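Local coordinates for protein hypothetical methylmalonyl-CoA decarboxylase alpha subunit (Sulfolobus tokodaii, PDB 1X0U) that is of unknown function but is probably a carboxyl transferase subunit with a crotonase-type fold, six copies of which form the assembly, at residues Ile167-Gly172 with Gln240-Leu245; Ala47-Asp52 with Val130-Ser135; Ala474-Ala479 with Asp486-Pro491; Glu293-Ile298 with Ile364-Thr369. All blocks are in the same frame, centred on the assembly; numbering follows the deposited sequence.

The chain carries two seven-stranded mixed sheets with matching strand order, as in carboxyl transferases built from two crotonase-like halves. Contacts 2 and 1, in that sequence order, belong to the N-terminal sheet; contacts 4 and 3 follow in the C-terminal one. Contacts 1 and 2 have centres about 8 Å apart and touch, because strands 129-133 and 166-170 are parallel neighbours; helices 239-252 and 42-49 also meet there. Contacts 3 and 4 lie about 16 Å apart between centres and do not touch. Between the two pairs there is no touch either: contacts 1 and 4 have centres about 28 Å apart and nearest atoms about 14 Å apart. Contact 3 alone also borders other subunits.

Contact 1: Ile167-Gly172 with Gln240-Leu245; sequences ITIMAG and QEAINL
I169 on strand 166-170 and A242 on helix 239-252 mark the nearest backbone approach, with 6.8 Å between I169 CA and A242 CA. Both residues direct CB toward the opposite segment, and the close approach is consistent with the small size of the alanine side chain. I169 splits its two branches between successive helix residues. Its CG2 methyl meets the methyl of A242, with 3.8 Å from I169 CG2 to A242 CB. The longer branch, extended through CG1 (chi2 -179°), carries CD1 past the alanine to the backbone of I243, where I169 CD1 stands 4.3 Å from I243 CA. The placement follows from chi1 of -66°, which sets CG2 opposite the backbone N of I169 and turns CG1 away from the carbonyl carbon. This is the packing of a helix against the face of the parallel part of a mixed sheet, here in the N-terminal crotonase-like half: strand 166-170 runs between strands 129-133 and 187-191, and the helix follows shortly after strand 234-236, the outermost of the sheet within this chain. I243 takes a smaller share. Its CG2 is 4.4 Å from I169 CD1, while the rest of its side chain leads off to L48 and L49 of helix 42-49. Farther along the same helix, T246 also packs on I169, and L249 and L250 cover I167. A242 itself rests in addition on V236.

Contact 2: Ala47-Asp52 with Val130-Ser135; sequences ALLFDD and VGINDS
Apolar packing alone joins L49, at the end of helix 42-49, to V130 and I132 on strand 129-133. The leucine and V130 reach toward each other tip to tip, L49 CD2 lying 3.7 Å from V130 CG2. The same methyl also faces the end of I132, with 4.4 Å between L49 CD2 and I132 CD1. V130 and I132 are two apart on the strand and both send CB toward the helix, so the CD2 methyl meets V130 closely and I132 more loosely. The nearest backbones are well separated, with 9.8 Å from L49 CA to V130 CA; L49 spans that distance by setting CG opposite its own backbone N (chi1 173°). Within the segment 47-52 the ring of F50 backs the leucine: L49 CG lies over one face of the F50 ring, displaced from its centre, 3.9 Å from the plane. The strand is an inner one of the N-terminal crotonase-like sheet, paired in parallel with 91-98 and 166-170, and helix 42-49 lies over it next to helix 239-252, whose I243 and T246 also touch L49. F50 in turn packs on V93 and A95 of strand 91-98. Charged side chains lie at the ends of the two segments. D134 makes salt bridges to K39 and to R45, the latter on helix 42-49 itself; D51 accepts hydrogen bonds from the backbone N of D89 and of G90.

Contact 3: Ala474-Ala479 with Asp486-Pro491; sequences ANPYWA and DDVIEP
The side chains of Y477 and V488 cross at about a right angle in the C-terminal crotonase-like half, where the short strand 487-488, beside strand 426-429, is outermost of the sheet within this chain. Both valine methyls take part. Y477 CE1 is 3.6 Å from V488 CG2 and also 3.7 Å from V488 CG1, so this one ring carbon sits between the two branches. Beyond it, CG1 continues to the phenol, with 3.7 Å from V488 CG1 to Y477 OH, whereas CG2 turns back along the ring toward CD1. With chi1 at -180°, V488 CG1 is anti to the backbone N and CG2 anti to the carbonyl carbon, which turns the fork onto CE1. P476 adds a lighter touch, its CG 4.2 Å from V488 CG2. That same P476 CG covers one face of the tyrosine ring, over its centre, so proline, tyrosine and valine form one small apolar group. P476 further packs on A429 of the neighbouring strand and on A433.

Around this group the assembly closes in. L15 of the second subunit packs on both Y477 and V488, K19 of that subunit donates to V488 O, its R16 forms a salt bridge with E490, and D486 makes backbone hydrogen bonds to it. The next residue after Y477, W478, donates through NE1 to E68 of the third subunit. The start of helix 477-481, which presents Y477, is held by a capping bond: W478 N donates to N475 OD1 at 3.2 Å, with an N-H...O angle of 155°.

Contact 4: Glu293-Ile298 with Ile364-Thr369; sequences EIIYKI and ISLVDT
Aliphatic contacts make up the whole meeting of I295 and I298, on helix 291-298, with L366 on strand 363-369. The leucine uses its two methyls separately. I295 crosses it at about a right angle, bringing I295 CG2 to 3.7 Å from L366 CD1; with chi1 68° the isoleucine places CG1 in the crowded position between N and the carbonyl carbon, and its CD1 end leads away from the strand. I298, one turn later, meets L366 tip to tip, I298 CD1 standing 4.2 Å from L366 CD2. The helix thus packs on an inner parallel strand of the C-terminal crotonase-like sheet, and L366 also touches I329, A331 and V404 on the two adjoining strands.

Charged groups lie outside this patch. On the helix, K297 NZ and E293 OE1 form a long salt bridge of 3.9 Å. Farther along the strand, D368 has salt bridges to R407 and K408 and a hydrogen bond from the Y289 hydroxyl. Since no hydrogen bond crosses between helix and strand, their fit rests on the shape of branched aliphatic side chains and, with all three residues buried, probably on the hydrophobic effect.

Contact 1: Ile167-Gly172 with Gln240-Leu245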
loop_
_atom_site.group_PDB
_atom_site.type_symbol
_atom_site.label_atom_id
_atom_site.label_comp_id
_atom_site.label_asym_id
_atom_site.label_seq_id
_atom_site.Cartn_x
_atom_site.Cartn_y
_atom_site.Cartn_z
ATOM N N ILE A 167 -7.540 28.442 8.298
ATOM C CA ILE A 167 -7.876 29.857 8.135
ATOM C C ILE A 167 -7.494 30.665 9.381
ATOM O O ILE A 167 -7.758 30.252 10.500
ATOM C CB ILE A 167 -9.386 30.028 7.889
ATOM C CG1 ILE A 167 -9.801 29.242 6.647
ATOM C CG2 ILE A 167 -9.721 31.487 7.713
ATOM C CD1 ILE A 167 -11.310 29.109 6.470
ATOM N N THR A 168 -6.867 31.818 9.186
ATOM C CA THR A 168 -6.494 32.643 10.325
ATOM C C THR A 168 -7.202 33.989 10.254
ATOM O O THR A 168 -7.266 34.602 9.192
ATOM C CB THR A 168 -4.984 32.957 10.363
ATOM O OG1 THR A 168 -4.682 33.947 9.375
ATOM C CG2 THR A 168 -4.160 31.727 10.094
ATOM N N ILE A 169 -7.759 34.433 11.373
ATOM C CA ILE A 169 -8.380 35.752 11.416
ATOM C C ILE A 169 -7.359 36.552 12.194
ATOM O O ILE A 169 -7.121 36.279 13.376
ATOM C CB ILE A 169 -9.716 35.777 12.193
ATOM C CG1 ILE A 169 -10.768 34.938 11.469
ATOM C CG2 ILE A 169 -10.219 37.217 12.329
ATOM C CD1 ILE A 169 -12.102 34.944 12.178
ATOM N N MET A 170 -6.708 37.490 11.522
ATOM C CA MET A 170 -5.730 38.334 12.186
ATOM C C MET A 170 -6.524 39.484 12.801
ATOM O O MET A 170 -6.896 40.430 12.107
ATOM C CB MET A 170 -4.703 38.867 11.178
ATOM C CG MET A 170 -3.700 39.858 11.772
ATOM S SD MET A 170 -3.002 39.255 13.320
ATOM C CE MET A 170 -2.359 37.624 12.725
ATOM N N ALA A 171 -6.816 39.383 14.093
ATOM C CA ALA A 171 -7.587 40.424 14.770
ATOM C C ALA A 171 -6.795 41.046 15.918
ATOM O O ALA A 171 -7.346 41.328 16.986
ATOM C CB ALA A 171 -8.913 39.838 15.284
ATOM N N GLY A 172 -5.503 41.271 15.678
ATOM C CA GLY A 172 -4.640 41.848 16.696
ATOM C C GLY A 172 -3.386 42.500 16.137
ATOM O O GLY A 172 -3.262 42.649 14.925
ATOM N N GLN A 240 -16.997 41.186 12.967
ATOM C CA GLN A 240 -18.211 40.458 12.629
ATOM C C GLN A 240 -18.095 40.032 11.170
ATOM O O GLN A 240 -18.476 38.917 10.808
ATOM C CB GLN A 240 -19.455 41.331 12.799
ATOM C CG GLN A 240 -20.758 40.617 12.418
ATOM C CD GLN A 240 -21.122 39.481 13.371
ATOM O OE1 GLN A 240 -21.446 38.366 12.943
ATOM N NE2 GLN A 240 -21.080 39.762 14.671
ATOM N N GLU A 241 -17.578 40.931 10.329
ATOM C CA GLU A 241 -17.402 40.625 8.911
ATOM C C GLU A 241 -16.330 39.544 8.729
ATOM O O GLU A 241 -16.465 38.658 7.891
ATOM C CB GLU A 241 -17.037 41.895 8.123
ATOM C CG GLU A 241 -18.237 42.825 7.834
ATOM C CD GLU A 241 -17.864 44.134 7.119
ATOM O OE1 GLU A 241 -18.790 44.895 6.765
ATOM O OE2 GLU A 241 -16.661 44.411 6.911
ATOM N N ALA A 242 -15.270 39.611 9.524
ATOM C CA ALA A 242 -14.211 38.615 9.448
ATOM C C ALA A 242 -14.785 37.226 9.709
ATOM O O ALA A 242 -14.490 36.288 8.972
ATOM C CB ALA A 242 -13.117 38.923 10.470
ATOM N N ILE A 243 -15.618 37.085 10.738
ATOM C CA ILE A 243 -16.162 35.768 11.024
ATOM C C ILE A 243 -17.279 35.348 10.062
ATOM O O ILE A 243 -17.462 34.158 9.824
ATOM C CB ILE A 243 -16.606 35.618 12.527
ATOM C CG1 ILE A 243 -18.120 35.660 12.670
ATOM C CG2 ILE A 243 -15.935 36.664 13.381
ATOM C CD1 ILE A 243 -18.773 34.296 12.510
ATOM N N ASN A 244 -18.028 36.297 9.510
ATOM C CA ASN A 244 -19.063 35.917 8.546
ATOM C C ASN A 244 -18.328 35.439 7.307
ATOM O O ASN A 244 -18.755 34.507 6.644
ATOM C CB ASN A 244 -19.960 37.095 8.148
ATOM C CG ASN A 244 -21.040 37.375 9.160
ATOM O OD1 ASN A 244 -21.434 36.498 9.929
ATOM N ND2 ASN A 244 -21.543 38.598 9.155
ATOM N N LEU A 245 -17.212 36.094 7.008
ATOM C CA LEU A 245 -16.412 35.742 5.851
ATOM C C LEU A 245 -15.840 34.334 6.060
ATOM O O LEU A 245 -15.895 33.509 5.150
ATOM C CB LEU A 245 -15.282 36.764 5.666
ATOM C CG LEU A 245 -14.526 36.952 4.340
ATOM C CD1 LEU A 245 -13.052 36.740 4.581
ATOM C CD2 LEU A 245 -15.036 36.015 3.264
#

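Contact 2: Ala47-Asp52 with Val130-Ser135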
loop_
_atom_site.group_PDB
_atom_site.type_symbol
_atom_site.label_atom_id
_atom_site.label_comp_id
_atom_site.label_asym_id
_atom_site.label_seq_id
_atom_site.Cartn_x
_atom_site.Cartn_y
_atom_site.Cartn_z
ATOM N N ALA A 47 -18.185 32.845 20.143
ATOM C CA ALA A 47 -19.634 32.661 20.198
ATOM C C ALA A 47 -20.270 33.087 18.871
ATOM O O ALA A 47 -21.260 32.505 18.442
ATOM C CB ALA A 47 -20.245 33.462 21.368
ATOM N N LEU A 48 -19.712 34.112 18.237
ATOM C CA LEU A 48 -20.226 34.579 16.947
ATOM C C LEU A 48 -19.995 33.499 15.877
ATOM O O LEU A 48 -20.914 33.129 15.140
ATOM C CB LEU A 48 -19.515 35.873 16.518
ATOM C CG LEU A 48 -20.119 37.271 16.714
ATOM C CD1 LEU A 48 -21.501 37.206 17.347
ATOM C CD2 LEU A 48 -19.177 38.102 17.569
ATOM N N LEU A 49 -18.767 32.983 15.818
ATOM C CA LEU A 49 -18.386 31.975 14.838
ATOM C C LEU A 49 -19.084 30.623 14.902
ATOM O O LEU A 49 -19.499 30.083 13.878
ATOM C CB LEU A 49 -16.873 31.737 14.902
ATOM C CG LEU A 49 -16.326 30.578 14.058
ATOM C CD1 LEU A 49 -16.723 30.778 12.605
ATOM C CD2 LEU A 49 -14.800 30.506 14.196
ATOM N N PHE A 50 -19.208 30.059 16.093
ATOM C CA PHE A 50 -19.812 28.744 16.202
ATOM C C PHE A 50 -21.300 28.791 16.373
ATOM O O PHE A 50 -21.809 29.724 16.982
ATOM C CB PHE A 50 -19.151 27.975 17.336
ATOM C CG PHE A 50 -17.728 27.620 17.043
ATOM C CD1 PHE A 50 -16.697 28.471 17.404
ATOM C CD2 PHE A 50 -17.425 26.456 16.341
ATOM C CE1 PHE A 50 -15.384 28.163 17.073
ATOM C CE2 PHE A 50 -16.119 26.146 16.009
ATOM C CZ PHE A 50 -15.101 26.998 16.373
ATOM N N ASP A 51 -21.993 27.802 15.810
ATOM C CA ASP A 51 -23.444 27.749 15.891
ATOM C C ASP A 51 -23.782 28.146 17.307
ATOM O O ASP A 51 -23.942 27.320 18.208
ATOM C CB ASP A 51 -23.936 26.353 15.521
ATOM C CG ASP A 51 -23.579 25.996 14.096
ATOM O OD1 ASP A 51 -23.253 26.931 13.342
ATOM O OD2 ASP A 51 -23.621 24.810 13.719
ATOM N N ASP A 52 -23.831 29.468 17.449
ATOM C CA ASP A 52 -24.057 30.192 18.680
ATOM C C ASP A 52 -24.675 29.370 19.755
ATOM O O ASP A 52 -25.639 28.631 19.537
ATOM C CB ASP A 52 -24.877 31.469 18.410
ATOM C CG ASP A 52 -24.125 32.475 17.527
ATOM O OD1 ASP A 52 -24.420 33.694 17.620
ATOM O OD2 ASP A 52 -23.244 32.051 16.739
ATOM N N VAL A 130 -9.623 27.267 12.564
ATOM C CA VAL A 130 -9.517 28.687 12.319
ATOM C C VAL A 130 -8.896 29.295 13.562
ATOM O O VAL A 130 -9.351 29.064 14.690
ATOM C CB VAL A 130 -10.892 29.368 11.987
ATOM C CG1 VAL A 130 -11.969 28.330 11.747
ATOM C CG2 VAL A 130 -11.269 30.348 13.075
ATOM N N GLY A 131 -7.819 30.037 13.344
ATOM C CA GLY A 131 -7.134 30.678 14.447
ATOM C C GLY A 131 -7.445 32.158 14.494
ATOM O O GLY A 131 -7.044 32.910 13.608
ATOM N N ILE A 132 -8.172 32.574 15.526
ATOM C CA ILE A 132 -8.519 33.976 15.698
ATOM C C ILE A 132 -7.385 34.613 16.507
ATOM O O ILE A 132 -7.369 34.583 17.748
ATOM C CB ILE A 132 -9.864 34.118 16.435
ATOM C CG1 ILE A 132 -10.899 33.172 15.810
ATOM C CG2 ILE A 132 -10.367 35.554 16.323
ATOM C CD1 ILE A 132 -12.247 33.191 16.498
ATOM N N ASN A 133 -6.425 35.181 15.783
ATOM C CA ASN A 133 -5.251 35.805 16.381
ATOM C C ASN A 133 -5.474 37.180 17.008
ATOM O O ASN A 133 -6.234 37.990 16.492
ATOM C CB ASN A 133 -4.142 35.893 15.331
ATOM C CG ASN A 133 -3.493 34.546 15.056
ATOM O OD1 ASN A 133 -4.173 33.560 14.728
ATOM N ND2 ASN A 133 -2.171 34.495 15.193
ATOM N N ASP A 134 -4.791 37.424 18.123
ATOM C CA ASP A 134 -4.859 38.690 18.853
ATOM C C ASP A 134 -3.738 38.603 19.881
ATOM O O ASP A 134 -3.974 38.550 21.093
ATOM C CB ASP A 134 -6.208 38.847 19.560
ATOM C CG ASP A 134 -6.526 40.296 19.893
ATOM O OD1 ASP A 134 -5.605 41.145 19.794
ATOM O OD2 ASP A 134 -7.694 40.586 20.256
ATOM N N SER A 135 -2.511 38.571 19.375
ATOM C CA SER A 135 -1.329 38.440 20.209
ATOM C C SER A 135 -0.255 39.441 19.841
ATOM O O SER A 135 0.029 39.638 18.667
ATOM C CB SER A 135 -0.761 37.024 20.064
ATOM O OG SER A 135 0.474 36.879 20.754
#

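Contact 3: Ala474-Ala479 with Asp486-Pro491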
loop_
_atom_site.group_PDB
_atom_site.type_symbol
_atom_site.label_atom_id
_atom_site.label_comp_id
_atom_site.label_asym_id
_atom_site.label_seq_id
_atom_site.Cartn_x
_atom_site.Cartn_y
_atom_site.Cartn_z
ATOM N N ALA A 474 -4.703 34.644 -35.744
ATOM C CA ALA A 474 -5.308 35.333 -34.607
ATOM C C ALA A 474 -6.757 34.883 -34.503
ATOM O O ALA A 474 -7.681 35.683 -34.632
ATOM C CB ALA A 474 -5.238 36.847 -34.790
ATOM N N ASN A 475 -6.932 33.585 -34.275
ATOM C CA ASN A 475 -8.244 32.967 -34.165
ATOM C C ASN A 475 -8.086 31.671 -33.372
ATOM O O ASN A 475 -6.981 31.319 -32.962
ATOM C CB ASN A 475 -8.778 32.663 -35.560
ATOM C CG ASN A 475 -7.793 31.869 -36.391
ATOM O OD1 ASN A 475 -7.495 30.712 -36.090
ATOM N ND2 ASN A 475 -7.268 32.493 -37.437
ATOM N N PRO A 476 -9.189 30.945 -33.142
ATOM C CA PRO A 476 -9.064 29.701 -32.383
ATOM C C PRO A 476 -9.185 28.459 -33.251
ATOM O O PRO A 476 -9.019 27.344 -32.767
ATOM C CB PRO A 476 -10.219 29.799 -31.410
ATOM C CG PRO A 476 -11.304 30.331 -32.325
ATOM C CD PRO A 476 -10.587 31.419 -33.129
ATOM N N TYR A 477 -9.477 28.654 -34.531
ATOM C CA TYR A 477 -9.659 27.532 -35.442
ATOM C C TYR A 477 -8.384 26.807 -35.859
ATOM O O TYR A 477 -8.418 25.619 -36.158
ATOM C CB TYR A 477 -10.444 28.002 -36.667
ATOM C CG TYR A 477 -11.814 28.523 -36.295
ATOM C CD1 TYR A 477 -12.734 27.704 -35.649
ATOM C CD2 TYR A 477 -12.176 29.847 -36.549
ATOM C CE1 TYR A 477 -13.976 28.184 -35.260
ATOM C CE2 TYR A 477 -13.414 30.336 -36.164
ATOM C CZ TYR A 477 -14.312 29.499 -35.518
ATOM O OH TYR A 477 -15.542 29.981 -35.113
ATOM N N TRP A 478 -7.258 27.511 -35.884
ATOM C CA TRP A 478 -5.998 26.874 -36.251
ATOM C C TRP A 478 -5.658 25.859 -35.164
ATOM O O TRP A 478 -5.340 24.703 -35.451
ATOM C CB TRP A 478 -4.879 27.902 -36.326
ATOM C CG TRP A 478 -3.601 27.363 -36.871
ATOM C CD1 TRP A 478 -3.208 27.348 -38.181
ATOM C CD2 TRP A 478 -2.516 26.809 -36.119
ATOM N NE1 TRP A 478 -1.939 26.831 -38.289
ATOM C CE2 TRP A 478 -1.491 26.491 -37.041
ATOM C CE3 TRP A 478 -2.309 26.552 -34.757
ATOM C CZ2 TRP A 478 -0.269 25.932 -36.642
ATOM C CZ3 TRP A 478 -1.091 25.995 -34.359
ATOM C CH2 TRP A 478 -0.088 25.692 -35.302
ATOM N N ALA A 479 -5.722 26.310 -33.913
ATOM C CA ALA A 479 -5.436 25.446 -32.777
ATOM C C ALA A 479 -6.436 24.300 -32.743
ATOM O O ALA A 479 -6.068 23.159 -32.480
ATOM C CB ALA A 479 -5.509 26.241 -31.475
ATOM N N ASP A 486 -10.498 21.496 -27.799
ATOM C CA ASP A 486 -11.530 20.540 -28.116
ATOM C C ASP A 486 -12.685 21.057 -28.941
ATOM O O ASP A 486 -13.204 20.333 -29.787
ATOM C CB ASP A 486 -12.041 19.909 -26.829
ATOM C CG ASP A 486 -10.997 19.052 -26.180
ATOM O OD1 ASP A 486 -10.667 18.001 -26.778
ATOM O OD2 ASP A 486 -10.496 19.432 -25.099
ATOM N N ASP A 487 -13.094 22.298 -28.707
ATOM C CA ASP A 487 -14.204 22.833 -29.469
ATOM C C ASP A 487 -14.302 24.339 -29.370
ATOM O O ASP A 487 -13.786 24.951 -28.435
ATOM C CB ASP A 487 -15.514 22.194 -28.987
ATOM C CG ASP A 487 -16.681 22.497 -29.902
ATOM O OD1 ASP A 487 -16.454 22.633 -31.122
ATOM O OD2 ASP A 487 -17.825 22.590 -29.406
ATOM N N VAL A 488 -14.955 24.930 -30.360
ATOM C CA VAL A 488 -15.177 26.363 -30.385
ATOM C C VAL A 488 -16.666 26.513 -30.103
ATOM O O VAL A 488 -17.492 25.824 -30.697
ATOM C CB VAL A 488 -14.822 26.961 -31.763
ATOM C CG1 VAL A 488 -15.061 28.465 -31.760
ATOM C CG2 VAL A 488 -13.353 26.652 -32.095
ATOM N N ILE A 489 -17.018 27.393 -29.176
ATOM C CA ILE A 489 -18.422 27.549 -28.837
ATOM C C ILE A 489 -18.865 28.993 -28.747
ATOM O O ILE A 489 -18.050 29.913 -28.661
ATOM C CB ILE A 489 -18.748 26.864 -27.489
ATOM C CG1 ILE A 489 -20.245 27.031 -27.153
ATOM C CG2 ILE A 489 -17.894 27.493 -26.371
ATOM C CD1 ILE A 489 -21.261 26.597 -28.280
ATOM N N GLU A 490 -20.180 29.169 -28.790
ATOM C CA GLU A 490 -20.796 30.468 -28.684
ATOM C C GLU A 490 -20.699 30.781 -27.205
ATOM O O GLU A 490 -21.072 29.958 -26.364
ATOM C CB GLU A 490 -22.258 30.390 -29.124
ATOM C CG GLU A 490 -22.440 29.646 -30.453
ATOM C CD GLU A 490 -23.857 29.727 -30.984
ATOM O OE1 GLU A 490 -24.199 28.952 -31.904
ATOM O OE2 GLU A 490 -24.632 30.569 -30.485
ATOM N N PRO A 491 -20.170 31.964 -26.868
ATOM C CA PRO A 491 -20.000 32.417 -25.489
ATOM C C PRO A 491 -21.159 32.102 -24.557
ATOM O O PRO A 491 -20.946 31.737 -23.403
ATOM C CB PRO A 491 -19.769 33.906 -25.663
ATOM C CG PRO A 491 -18.936 33.943 -26.906
ATOM C CD PRO A 491 -19.692 32.993 -27.812
#

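Contact 4: Glu293-Ile298 with Ile364-Thr369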
loop_
_atom_site.group_PDB
_atom_site.type_symbol
_atom_site.label_atom_id
_atom_site.label_comp_id
_atom_site.label_asym_id
_atom_site.label_seq_id
_atom_site.Cartn_x
_atom_site.Cartn_y
_atom_site.Cartn_z
ATOM N N GLU A 293 -17.428 40.336 -15.007
ATOM C CA GLU A 293 -18.800 40.270 -15.476
ATOM C C GLU A 293 -19.041 38.941 -16.148
ATOM O O GLU A 293 -20.140 38.393 -16.092
ATOM C CB GLU A 293 -19.108 41.423 -16.439
ATOM C CG GLU A 293 -20.545 41.425 -16.910
ATOM C CD GLU A 293 -21.526 41.437 -15.755
ATOM O OE1 GLU A 293 -22.598 40.809 -15.884
ATOM O OE2 GLU A 293 -21.233 42.080 -14.720
ATOM N N ILE A 294 -18.003 38.408 -16.776
ATOM C CA ILE A 294 -18.117 37.119 -17.429
ATOM C C ILE A 294 -18.247 36.029 -16.368
ATOM O O ILE A 294 -19.046 35.102 -16.525
ATOM C CB ILE A 294 -16.898 36.837 -18.330
ATOM C CG1 ILE A 294 -16.830 37.888 -19.446
ATOM C CG2 ILE A 294 -17.004 35.442 -18.915
ATOM C CD1 ILE A 294 -15.671 37.696 -20.421
ATOM N N ILE A 295 -17.483 36.137 -15.278
ATOM C CA ILE A 295 -17.596 35.116 -14.242
ATOM C C ILE A 295 -18.996 35.148 -13.618
ATOM O O ILE A 295 -19.629 34.102 -13.498
ATOM C CB ILE A 295 -16.515 35.251 -13.100
ATOM C CG1 ILE A 295 -16.758 36.508 -12.278
ATOM C CG2 ILE A 295 -15.102 35.303 -13.682
ATOM C CD1 ILE A 295 -15.690 36.753 -11.211
ATOM N N TYR A 296 -19.495 36.332 -13.241
ATOM C CA TYR A 296 -20.826 36.402 -12.625
ATOM C C TYR A 296 -21.868 35.764 -13.535
ATOM O O TYR A 296 -22.798 35.108 -13.064
ATOM C CB TYR A 296 -21.263 37.850 -12.327
ATOM C CG TYR A 296 -20.278 38.678 -11.529
ATOM C CD1 TYR A 296 -19.508 38.103 -10.516
ATOM C CD2 TYR A 296 -20.114 40.039 -11.787
ATOM C CE1 TYR A 296 -18.596 38.861 -9.783
ATOM C CE2 TYR A 296 -19.204 40.809 -11.057
ATOM C CZ TYR A 296 -18.450 40.211 -10.060
ATOM O OH TYR A 296 -17.543 40.956 -9.340
ATOM N N LYS A 297 -21.713 35.968 -14.838
ATOM C CA LYS A 297 -22.645 35.412 -15.810
ATOM C C LYS A 297 -22.567 33.895 -15.878
ATOM O O LYS A 297 -23.555 33.239 -16.180
ATOM C CB LYS A 297 -22.369 35.971 -17.213
ATOM C CG LYS A 297 -23.383 36.996 -17.740
ATOM C CD LYS A 297 -22.858 38.424 -17.632
ATOM C CE LYS A 297 -23.527 39.357 -18.652
ATOM N NZ LYS A 297 -25.023 39.324 -18.593
ATOM N N ILE A 298 -21.397 33.329 -15.603
ATOM C CA ILE A 298 -21.255 31.881 -15.683
ATOM C C ILE A 298 -21.675 31.107 -14.449
ATOM O O ILE A 298 -22.303 30.057 -14.557
ATOM C CB ILE A 298 -19.803 31.461 -16.003
ATOM C CG1 ILE A 298 -19.382 32.012 -17.364
ATOM C CG2 ILE A 298 -19.696 29.928 -16.007
ATOM C CD1 ILE A 298 -17.900 31.931 -17.628
ATOM N N ILE A 364 -11.288 26.221 -13.043
ATOM C CA ILE A 364 -11.683 26.760 -14.332
ATOM C C ILE A 364 -10.807 27.942 -14.715
ATOM O O ILE A 364 -10.677 28.900 -13.949
ATOM C CB ILE A 364 -13.146 27.249 -14.326
ATOM C CG1 ILE A 364 -14.091 26.074 -14.066
ATOM C CG2 ILE A 364 -13.481 27.896 -15.664
ATOM C CD1 ILE A 364 -13.970 24.969 -15.101
ATOM N N SER A 365 -10.207 27.873 -15.902
ATOM C CA SER A 365 -9.395 28.975 -16.403
ATOM C C SER A 365 -10.173 29.738 -17.486
ATOM O O SER A 365 -10.785 29.138 -18.371
ATOM C CB SER A 365 -8.083 28.469 -17.010
ATOM O OG SER A 365 -7.272 27.832 -16.045
ATOM N N LEU A 366 -10.149 31.063 -17.392
ATOM C CA LEU A 366 -10.795 31.939 -18.360
ATOM C C LEU A 366 -9.612 32.769 -18.815
ATOM O O LEU A 366 -9.034 33.524 -18.033
ATOM C CB LEU A 366 -11.868 32.797 -17.677
ATOM C CG LEU A 366 -12.964 31.940 -17.028
ATOM C CD1 LEU A 366 -13.820 32.769 -16.088
ATOM C CD2 LEU A 366 -13.799 31.305 -18.104
ATOM N N VAL A 367 -9.252 32.626 -20.085
ATOM C CA VAL A 367 -8.068 33.283 -20.611
ATOM C C VAL A 367 -8.189 34.501 -21.509
ATOM O O VAL A 367 -9.038 34.563 -22.401
ATOM C CB VAL A 367 -7.192 32.243 -21.362
ATOM C CG1 VAL A 367 -5.860 32.873 -21.783
ATOM C CG2 VAL A 367 -6.972 31.020 -20.475
ATOM N N ASP A 368 -7.286 35.450 -21.266
ATOM C CA ASP A 368 -7.164 36.677 -22.044
ATOM C C ASP A 368 -5.927 37.387 -21.535
ATOM O O ASP A 368 -6.002 38.375 -20.821
ATOM C CB ASP A 368 -8.396 37.582 -21.896
ATOM C CG ASP A 368 -8.364 38.756 -22.863
ATOM O OD1 ASP A 368 -7.498 38.757 -23.770
ATOM O OD2 ASP A 368 -9.206 39.674 -22.720
ATOM N N THR A 369 -4.775 36.849 -21.901
ATOM C CA THR A 369 -3.505 37.402 -21.475
ATOM C C THR A 369 -2.540 37.448 -22.655
ATOM O O THR A 369 -2.394 36.469 -23.390
ATOM C CB THR A 369 -2.909 36.558 -20.315
ATOM O OG1 THR A 369 -1.607 37.050 -19.980
ATOM C CG2 THR A 369 -2.823 35.079 -20.707
#